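Local coordinates for glutathione S-transferase (Rhodospirillum rubrum F11, PDB 4O7H), which probably conjugates glutathione to electrophilic substrates, working as a two-subunit assembly, at residues R92-W97 with W153-M158. Sequence-based numbering, arbitrary orientation.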
ATOM      1  N   ARG A  92       0.993  -4.837  10.678  1.00 10.44           N
ATOM      2  CA  ARG A  92       1.187  -4.506   9.258  1.00  9.72           C
ATOM      3  C   ARG A  92       0.130  -5.152   8.337  1.00 10.09           C
ATOM      4  O   ARG A  92      -0.344  -4.514   7.354  1.00  9.93           O
ATOM      5  CB  ARG A  92       2.618  -4.792   8.814  1.00 10.20           C
ATOM      6  CG  ARG A  92       3.633  -3.899   9.473  1.00 10.50           C
ATOM      7  CD  ARG A  92       4.958  -3.956   8.777  1.00 10.77           C
ATOM      8  NE  ARG A  92       6.025  -3.153   9.378  1.00 10.86           N
ATOM      9  CZ  ARG A  92       6.994  -3.606  10.173  1.00 10.91           C
ATOM     10  NH1 ARG A  92       7.056  -4.869  10.570  1.00 11.81           N
ATOM     11  NH2 ARG A  92       7.926  -2.784  10.560  1.00 11.99           N
ATOM     12  N   ARG A  93      -0.275  -6.387   8.660  1.00 11.40           N
ATOM     13  CA  ARG A  93      -1.376  -7.040   7.983  1.00 11.30           C
ATOM     14  C   ARG A  93      -2.622  -6.185   8.030  1.00 11.65           C
ATOM     15  O   ARG A  93      -3.283  -5.997   7.006  1.00 12.29           O
ATOM     16  CB  ARG A  93      -1.668  -8.453   8.600  1.00 12.73           C
ATOM     17  CG  ARG A  93      -2.799  -9.187   7.895  1.00 13.68           C
ATOM     18  CD  ARG A  93      -3.160 -10.502   8.604  1.00 14.79           C
ATOM     19  NE  ARG A  93      -3.908 -10.318   9.854  1.00 15.07           N
ATOM     20  CZ  ARG A  93      -5.211 -10.066   9.880  1.00 15.68           C
ATOM     21  NH1 ARG A  93      -5.892  -9.934   8.739  1.00 15.85           N
ATOM     22  NH2 ARG A  93      -5.817  -9.927  11.040  1.00 16.36           N
ATOM     23  N   LEU A  94      -2.947  -5.718   9.222  1.00 11.04           N
ATOM     24  CA  LEU A  94      -4.177  -4.956   9.410  1.00 11.13           C
ATOM     25  C   LEU A  94      -4.059  -3.567   8.802  1.00 11.17           C
ATOM     26  O   LEU A  94      -5.030  -3.044   8.222  1.00 10.73           O
ATOM     27  CB  LEU A  94      -4.545  -4.909  10.899  1.00 11.95           C
ATOM     28  CG  LEU A  94      -5.172  -6.225  11.375  1.00 12.60           C
ATOM     29  CD1 LEU A  94      -5.195  -6.228  12.883  1.00 13.06           C
ATOM     30  CD2 LEU A  94      -6.563  -6.428  10.791  1.00 12.96           C
ATOM     31  N   VAL A  95      -2.881  -2.942   8.914  1.00 10.89           N
ATOM     32  CA  VAL A  95      -2.648  -1.691   8.160  1.00 10.81           C
ATOM     33  C   VAL A  95      -2.993  -1.902   6.698  1.00 11.82           C
ATOM     34  O   VAL A  95      -3.692  -1.075   6.085  1.00 10.89           O
ATOM     35  CB  VAL A  95      -1.200  -1.158   8.342  1.00 10.51           C
ATOM     36  CG1 VAL A  95      -0.895  -0.046   7.362  1.00 11.55           C
ATOM     37  CG2 VAL A  95      -1.059  -0.655   9.755  1.00 10.98           C
ATOM     38  N   ALA A  96      -2.456  -2.966   6.089  1.00 11.10           N
ATOM     39  CA  ALA A  96      -2.775  -3.258   4.695  1.00 11.63           C
ATOM     40  C   ALA A  96      -4.266  -3.562   4.474  1.00 11.42           C
ATOM     41  O   ALA A  96      -4.821  -3.157   3.447  1.00 12.05           O
ATOM     42  CB  ALA A  96      -1.944  -4.430   4.194  1.00 12.54           C
ATOM     43  N   TRP A  97      -4.885  -4.290   5.372  1.00 11.10           N
ATOM     44  CA  TRP A  97      -6.326  -4.552   5.242  1.00 11.46           C
ATOM     45  C   TRP A  97      -7.079  -3.219   5.010  1.00 11.51           C
ATOM     46  O   TRP A  97      -7.937  -3.110   4.107  1.00 11.49           O
ATOM     47  CB  TRP A  97      -6.852  -5.195   6.488  1.00 12.65           C
ATOM     48  CG  TRP A  97      -8.314  -5.448   6.419  1.00 11.97           C
ATOM     49  CD1 TRP A  97      -9.305  -4.547   6.678  1.00 13.43           C
ATOM     50  CD2 TRP A  97      -8.971  -6.682   6.077  1.00 12.76           C
ATOM     51  NE1 TRP A  97     -10.528  -5.129   6.497  1.00 13.29           N
ATOM     52  CE2 TRP A  97     -10.336  -6.456   6.165  1.00 12.75           C
ATOM     53  CE3 TRP A  97      -8.516  -7.966   5.741  1.00 13.51           C
ATOM     54  CZ2 TRP A  97     -11.292  -7.455   5.896  1.00 14.30           C
ATOM     55  CZ3 TRP A  97      -9.432  -8.931   5.483  1.00 13.64           C
ATOM     56  CH2 TRP A  97     -10.803  -8.688   5.570  1.00 13.88           C
ATOM     57  N   TRP A 153      -7.129  -4.193  21.563  1.00 18.27           N
ATOM     58  CA  TRP A 153      -7.099  -3.232  20.461  1.00 16.33           C
ATOM     59  C   TRP A 153      -7.042  -4.082  19.181  1.00 14.75           C
ATOM     60  O   TRP A 153      -6.928  -5.305  19.227  1.00 14.48           O
ATOM     61  CB  TRP A 153      -5.884  -2.316  20.578  1.00 15.62           C
ATOM     62  CG  TRP A 153      -5.937  -1.383  21.726  1.00 15.14           C
ATOM     63  CD1 TRP A 153      -5.278  -1.521  22.926  1.00 16.45           C
ATOM     64  CD2 TRP A 153      -6.658  -0.156  21.814  1.00 15.11           C
ATOM     65  NE1 TRP A 153      -5.574  -0.460  23.751  1.00 15.40           N
ATOM     66  CE2 TRP A 153      -6.405   0.394  23.097  1.00 16.33           C
ATOM     67  CE3 TRP A 153      -7.522   0.521  20.954  1.00 15.96           C
ATOM     68  CZ2 TRP A 153      -6.970   1.608  23.524  1.00 16.57           C
ATOM     69  CZ3 TRP A 153      -8.078   1.705  21.373  1.00 16.31           C
ATOM     70  CH2 TRP A 153      -7.815   2.230  22.656  1.00 17.13           C
ATOM     71  N   LEU A 154      -7.095  -3.484  17.985  1.00 13.72           N
ATOM     72  CA  LEU A 154      -7.328  -4.328  16.782  1.00 14.28           C
ATOM     73  C   LEU A 154      -6.248  -5.372  16.510  1.00 13.82           C
ATOM     74  O   LEU A 154      -6.543  -6.447  16.019  1.00 13.87           O
ATOM     75  CB  LEU A 154      -7.415  -3.510  15.494  1.00 15.39           C
ATOM     76  CG  LEU A 154      -8.621  -2.639  15.262  1.00 17.68           C
ATOM     77  CD1 LEU A 154      -8.501  -2.042  13.852  1.00 17.17           C
ATOM     78  CD2 LEU A 154      -9.884  -3.467  15.362  1.00 18.36           C
ATOM     79  N   ALA A 155      -5.006  -5.049  16.840  1.00 13.55           N
ATOM     80  CA  ALA A 155      -3.867  -5.926  16.568  1.00 16.47           C
ATOM     81  C   ALA A 155      -3.353  -6.638  17.782  1.00 17.54           C
ATOM     82  O   ALA A 155      -2.363  -7.389  17.674  1.00 23.97           O
ATOM     83  CB  ALA A 155      -2.724  -5.150  15.918  1.00 16.97           C
ATOM     84  N   GLY A 156      -3.974  -6.422  18.929  1.00 17.63           N
ATOM     85  CA  GLY A 156      -3.560  -7.062  20.194  1.00 19.84           C
ATOM     86  C   GLY A 156      -3.626  -6.153  21.404  1.00 20.33           C
ATOM     87  O   GLY A 156      -4.577  -5.406  21.592  1.00 18.85           O
ATOM     88  N   ASP A 157      -2.608  -6.253  22.275  1.00 21.98           N
ATOM     89  CA  ASP A 157      -2.675  -5.697  23.615  1.00 22.79           C
ATOM     90  C   ASP A 157      -2.450  -4.189  23.723  1.00 22.93           C
ATOM     91  O   ASP A 157      -2.752  -3.578  24.748  1.00 26.18           O
ATOM     92  CB  ASP A 157      -1.640  -6.413  24.506  1.00 27.04           C
ATOM     93  N   MET A 158      -1.990  -3.563  22.648  1.00 18.59           N
ATOM     94  CA  MET A 158      -1.667  -2.142  22.705  1.00 17.78           C
ATOM     95  C   MET A 158      -2.219  -1.477  21.451  1.00 14.95           C
ATOM     96  O   MET A 158      -2.385  -2.147  20.463  1.00 15.11           O
ATOM     97  CB  MET A 158      -0.163  -1.930  22.755  1.00 21.39           C
ATOM     98  CG  MET A 158       0.628  -2.666  21.722  1.00 24.24           C
ATOM     99  SD  MET A 158       2.418  -2.401  21.855  1.00 29.72           S
ATOM    100  CE  MET A 158       2.558  -0.898  20.908  1.00 28.24           C
TER
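Leu94 meets the turn formed by Leu154 and Ala155 with a single methyl, CD1, which carries every close approach between helix segment 92-97 and loop segment 153-158. CG sits beside the backbone N and anti to the carbonyl carbon (chi1 -77°), and chi2 near 166° extends CD1 from the helix toward the loop, while CD2 points along the helix in its C-terminal direction. Leu94 CD1 lies 3.4 Å from Leu154 O, a van der Waals approach to a carbonyl oxygen. On the Ala155 side, Leu94 CD1 comes to 4.1 Å from Ala155 CB. Leu154 CB is 4.4 Å from Leu94 CD1; the methyl thus rests against the peptide joining the two loop residues and the first carbons of their side chains. Beyond the contact, the side chain of Leu154 packs on Ile144 and Ala166 of the neighbouring helices. A type I beta turn from Trp153 to Gly156 gives the loop its shape, closed by the bond from Gly156 N to Trp153 O at 3.2 Å. A second, reciprocal bond runs from Trp153 N to Gly156 O at 2.8 Å. Asp163 accepts a hydrogen bond from Leu154 N, and Arg151 gives one to Leu154 O, so the oxygen beside the leucine methyl has a polar partner. On the helix, Leu94 CG lies 3.8 Å above the plane of the Arg93 guanidinium, offset toward its rim. The contact joins helix 85-119 to the connection between helices 127-150 and 161-175 in the all-helical part of the glutathione S-transferase fold. Its chemistry is apolar and buried: a small van der Waals contact, completed by Tyr143, Leu147 and Ala162 packed on Leu94, while the turn's own backbone bonds, with Arg151 and Asp163, fix the loop.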